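Local atomic coordinates of nucleoprotein (Sendai virus, PDB entry 6M7D), a protein that coats the viral RNA genome as a helical nucleocapsid, one copy per six nucleotides, shielding it from nucleases and presenting it as template for transcription and replication. Residues Q227-T239 / G307-P319. Sequence-based numbering, arbitrary orientation.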
# COMPACT_ATOMS: atom_id res chain seq x y z
N GLN A 227 9.35 -5.52 7.93
CA GLN A 227 8.87 -6.10 6.68
C GLN A 227 8.00 -7.32 6.94
O GLN A 227 7.26 -7.75 6.05
CB GLN A 227 10.06 -6.47 5.80
CG GLN A 227 9.72 -6.67 4.33
CD GLN A 227 9.69 -5.37 3.57
OE1 GLN A 227 8.71 -4.63 3.61
NE2 GLN A 227 10.77 -5.09 2.86
N SER A 228 8.06 -7.89 8.14
CA SER A 228 7.21 -9.02 8.48
C SER A 228 5.75 -8.59 8.59
O SER A 228 4.85 -9.31 8.14
CB SER A 228 7.67 -9.64 9.80
OG SER A 228 7.52 -8.72 10.86
N LEU A 229 5.51 -7.43 9.19
CA LEU A 229 4.16 -6.91 9.29
C LEU A 229 3.60 -6.56 7.92
O LEU A 229 2.44 -6.88 7.61
CB LEU A 229 4.17 -5.69 10.21
CG LEU A 229 2.95 -4.78 10.30
CD1 LEU A 229 1.86 -5.46 11.09
CD2 LEU A 229 3.38 -3.50 10.96
N VAL A 230 4.41 -5.93 7.08
CA VAL A 230 3.99 -5.61 5.72
C VAL A 230 3.71 -6.89 4.94
O VAL A 230 2.76 -6.95 4.15
CB VAL A 230 5.06 -4.74 5.03
CG1 VAL A 230 4.61 -4.34 3.64
CG2 VAL A 230 5.34 -3.52 5.87
N SER A 231 4.52 -7.92 5.15
CA SER A 231 4.29 -9.19 4.48
C SER A 231 2.99 -9.83 4.95
O SER A 231 2.24 -10.39 4.14
CB SER A 231 5.45 -10.14 4.74
OG SER A 231 5.54 -10.45 6.11
N LEU A 232 2.70 -9.75 6.25
CA LEU A 232 1.45 -10.30 6.76
C LEU A 232 0.25 -9.57 6.17
O LEU A 232 -0.76 -10.19 5.83
CB LEU A 232 1.43 -10.22 8.28
CG LEU A 232 0.05 -10.35 8.92
CD1 LEU A 232 -0.31 -11.79 9.08
CD2 LEU A 232 0.01 -9.64 10.25
N MET A 233 0.35 -8.25 6.04
CA MET A 233 -0.76 -7.50 5.47
C MET A 233 -0.93 -7.79 3.99
O MET A 233 -2.05 -7.96 3.50
CB MET A 233 -0.55 -6.01 5.73
CG MET A 233 -0.53 -5.67 7.21
SD MET A 233 -0.07 -3.98 7.56
CE MET A 233 -1.64 -3.17 7.37
N VAL A 234 0.19 -7.82 3.27
CA VAL A 234 0.16 -8.13 1.81
C VAL A 234 -0.39 -9.55 1.64
O VAL A 234 -1.21 -9.77 0.74
CB VAL A 234 1.55 -7.98 1.17
CG1 VAL A 234 1.63 -8.67 -0.19
CG2 VAL A 234 1.96 -6.52 1.05
N GLU A 235 0.04 -10.47 2.52
CA GLU A 235 -0.41 -11.88 2.47
C GLU A 235 -1.92 -11.95 2.72
O GLU A 235 -2.60 -12.70 2.00
CB GLU A 235 0.34 -12.70 3.53
CG GLU A 235 0.11 -14.19 3.41
CD GLU A 235 0.54 -14.78 2.08
OE1 GLU A 235 1.04 -14.02 1.23
OE2 GLU A 235 0.37 -16.01 1.89
N THR A 236 -2.42 -11.15 3.68
CA THR A 236 -3.87 -11.13 4.00
C THR A 236 -4.65 -10.66 2.77
O THR A 236 -5.68 -11.28 2.44
CB THR A 236 -4.15 -10.16 5.15
OG1 THR A 236 -3.34 -10.51 6.27
CG2 THR A 236 -5.61 -10.13 5.55
N LEU A 237 -4.14 -9.62 2.10
CA LEU A 237 -4.77 -9.05 0.89
C LEU A 237 -4.78 -10.06 -0.26
O LEU A 237 -5.82 -10.17 -0.94
CB LEU A 237 -3.99 -7.80 0.47
CG LEU A 237 -4.43 -6.50 1.14
CD1 LEU A 237 -3.49 -5.36 0.77
CD2 LEU A 237 -5.86 -6.15 0.75
N VAL A 238 -3.69 -10.82 -0.43
CA VAL A 238 -3.60 -11.72 -1.57
C VAL A 238 -4.39 -13.00 -1.32
O VAL A 238 -5.14 -13.46 -2.18
CB VAL A 238 -2.12 -12.02 -1.88
CG1 VAL A 238 -2.01 -13.15 -2.87
CG2 VAL A 238 -1.46 -10.79 -2.42
N THR A 239 -4.23 -13.59 -0.14
CA THR A 239 -4.83 -14.89 0.14
C THR A 239 -6.27 -14.79 0.61
O THR A 239 -6.93 -15.83 0.73
CB THR A 239 -4.01 -15.64 1.19
OG1 THR A 239 -3.89 -14.84 2.37
CG2 THR A 239 -2.63 -15.95 0.65
N GLY A 307 1.71 -12.62 -10.60
CA GLY A 307 0.38 -12.94 -10.15
C GLY A 307 -0.27 -11.87 -9.30
O GLY A 307 -0.15 -10.68 -9.57
N PRO A 308 -1.01 -12.29 -8.27
CA PRO A 308 -1.68 -11.31 -7.40
C PRO A 308 -0.74 -10.58 -6.46
O PRO A 308 -1.15 -9.58 -5.87
CB PRO A 308 -2.67 -12.17 -6.60
CG PRO A 308 -2.75 -13.44 -7.32
CD PRO A 308 -1.43 -13.66 -7.96
N ARG A 309 0.50 -11.04 -6.30
CA ARG A 309 1.49 -10.34 -5.50
C ARG A 309 2.30 -9.35 -6.30
O ARG A 309 3.18 -8.69 -5.74
CB ARG A 309 2.43 -11.33 -4.83
CG ARG A 309 1.81 -12.09 -3.69
CD ARG A 309 2.61 -13.32 -3.41
NE ARG A 309 1.77 -14.37 -2.87
CZ ARG A 309 1.69 -14.65 -1.58
NH1 ARG A 309 2.41 -13.97 -0.71
NH2 ARG A 309 0.89 -15.62 -1.16
N ALA A 310 2.05 -9.24 -7.60
CA ALA A 310 2.73 -8.25 -8.42
C ALA A 310 2.49 -6.81 -7.96
O ALA A 310 3.42 -6.00 -8.06
CB ALA A 310 2.32 -8.42 -9.88
N PRO A 311 1.30 -6.42 -7.49
CA PRO A 311 1.12 -5.05 -7.02
C PRO A 311 1.92 -4.70 -5.78
O PRO A 311 1.95 -3.53 -5.41
CB PRO A 311 -0.37 -4.98 -6.73
CG PRO A 311 -0.95 -5.96 -7.60
CD PRO A 311 -0.01 -7.08 -7.63
N PHE A 312 2.57 -5.67 -5.14
CA PHE A 312 3.22 -5.41 -3.87
C PHE A 312 4.71 -5.70 -3.91
O PHE A 312 5.34 -5.77 -2.86
CB PHE A 312 2.55 -6.21 -2.76
CG PHE A 312 1.07 -6.18 -2.82
CD1 PHE A 312 0.38 -5.07 -2.40
CD2 PHE A 312 0.37 -7.25 -3.34
CE1 PHE A 312 -0.97 -5.03 -2.48
CE2 PHE A 312 -0.98 -7.21 -3.41
CZ PHE A 312 -1.66 -6.10 -2.98
N ILE A 313 5.29 -5.84 -5.10
CA ILE A 313 6.70 -6.19 -5.18
C ILE A 313 7.57 -5.07 -4.64
O ILE A 313 8.68 -5.33 -4.16
CB ILE A 313 7.08 -6.55 -6.62
CG1 ILE A 313 6.68 -5.43 -7.57
CG2 ILE A 313 6.43 -7.86 -7.02
CD1 ILE A 313 7.21 -5.60 -8.95
N CYS A 314 7.10 -3.83 -4.67
CA CYS A 314 7.96 -2.74 -4.23
C CYS A 314 7.82 -2.44 -2.75
O CYS A 314 8.80 -2.06 -2.11
CB CYS A 314 7.71 -1.48 -5.05
SG CYS A 314 8.93 -0.19 -4.74
N ILE A 315 6.62 -2.58 -2.18
CA ILE A 315 6.50 -2.39 -0.74
C ILE A 315 7.04 -3.61 -0.00
O ILE A 315 7.42 -3.52 1.17
CB ILE A 315 5.05 -2.08 -0.33
CG1 ILE A 315 4.12 -3.20 -0.77
CG2 ILE A 315 4.61 -0.76 -0.90
CD1 ILE A 315 2.99 -3.40 0.18
N LEU A 316 7.09 -4.76 -0.67
CA LEU A 316 7.62 -5.98 -0.10
C LEU A 316 9.11 -6.14 -0.37
O LEU A 316 9.68 -7.14 0.07
CB LEU A 316 6.88 -7.19 -0.65
CG LEU A 316 5.53 -7.49 -0.03
CD1 LEU A 316 5.05 -8.81 -0.55
CD2 LEU A 316 5.65 -7.51 1.46
N LYS A 317 9.73 -5.21 -1.08
CA LYS A 317 11.16 -5.27 -1.38
C LYS A 317 11.49 -6.56 -2.12
O LYS A 317 12.51 -7.20 -1.86
CB LYS A 317 11.98 -5.13 -0.10
CG LYS A 317 13.33 -4.49 -0.27
CD LYS A 317 14.05 -4.45 1.06
CE LYS A 317 13.66 -3.25 1.89
NZ LYS A 317 14.37 -2.03 1.42
N ASP A 318 10.62 -6.93 -3.05
CA ASP A 318 10.79 -8.15 -3.83
C ASP A 318 12.08 -8.10 -4.63
O ASP A 318 12.55 -7.02 -5.01
CB ASP A 318 9.60 -8.30 -4.78
CG ASP A 318 9.39 -9.72 -5.23
OD1 ASP A 318 9.94 -10.11 -6.28
OD2 ASP A 318 8.66 -10.45 -4.53
N PRO A 319 12.70 -9.25 -4.89
CA PRO A 319 13.92 -9.25 -5.71
C PRO A 319 13.77 -8.56 -7.06
O PRO A 319 14.62 -7.74 -7.42
CB PRO A 319 14.22 -10.74 -5.87
CG PRO A 319 13.68 -11.34 -4.64
CD PRO A 319 12.47 -10.56 -4.27
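Val234, Phe312 and Leu316 form the middle of an apolar seam where helix 227-239, in the globular, largely helical part of the nucleoprotein that corresponds by similarity to Ncore, packs against 307-319, the first part of the loop joining helices 290-305 and 330-343, which includes a 3-10 turn at 308-311. The helix offers beta-branched valines at 230, 234 and 238, whose short side chains let the loop come close, with Leu237 beside them. Val234 has its CG1 anti to the backbone N (chi1 163°), a torsion that turns CG1 to Phe312 CG (3.7 Å) and Leu316 CD1, and CG2 to Ile315 CD1, both methyls also bordering the Phe312 and Leu316 side chains. Phe312, large and flat, extends this surface along the helix, with its CE2 3.7 Å from Val238 CG2 and its CE1 near Leu237 CD1. CB of Pro311, the last residue of the 3-10 turn, sits over one face of the same ring. At one end Val238 CG1 rests 3.9 Å from Pro308 CB; towards the other, Leu316 CD2 lies 3.7 Å from Ser231 CA, where the small serine leaves the backbone accessible.

On its other sides the helix packs on helices 68-80, 86-93 and 163-181, Met233 and Leu237 both touching Trp175. Bound RNA comes near the loop, where Cys314 packs on a sugar.

Glu235 and Arg309 form a salt bridge, their long side chains suited to spanning the margin of the apolar seam. Arg309 runs extended from CG to NE, and Val238 CG1 covers one face of its guanidinium. The carboxylate and guanidinium planes are turned 40° apart, yet Arg309 NH2 donates a nearly straight bond (168°) to the syn lone pair of Glu235 OE2, 3.1 Å away and in the guanidinium plane.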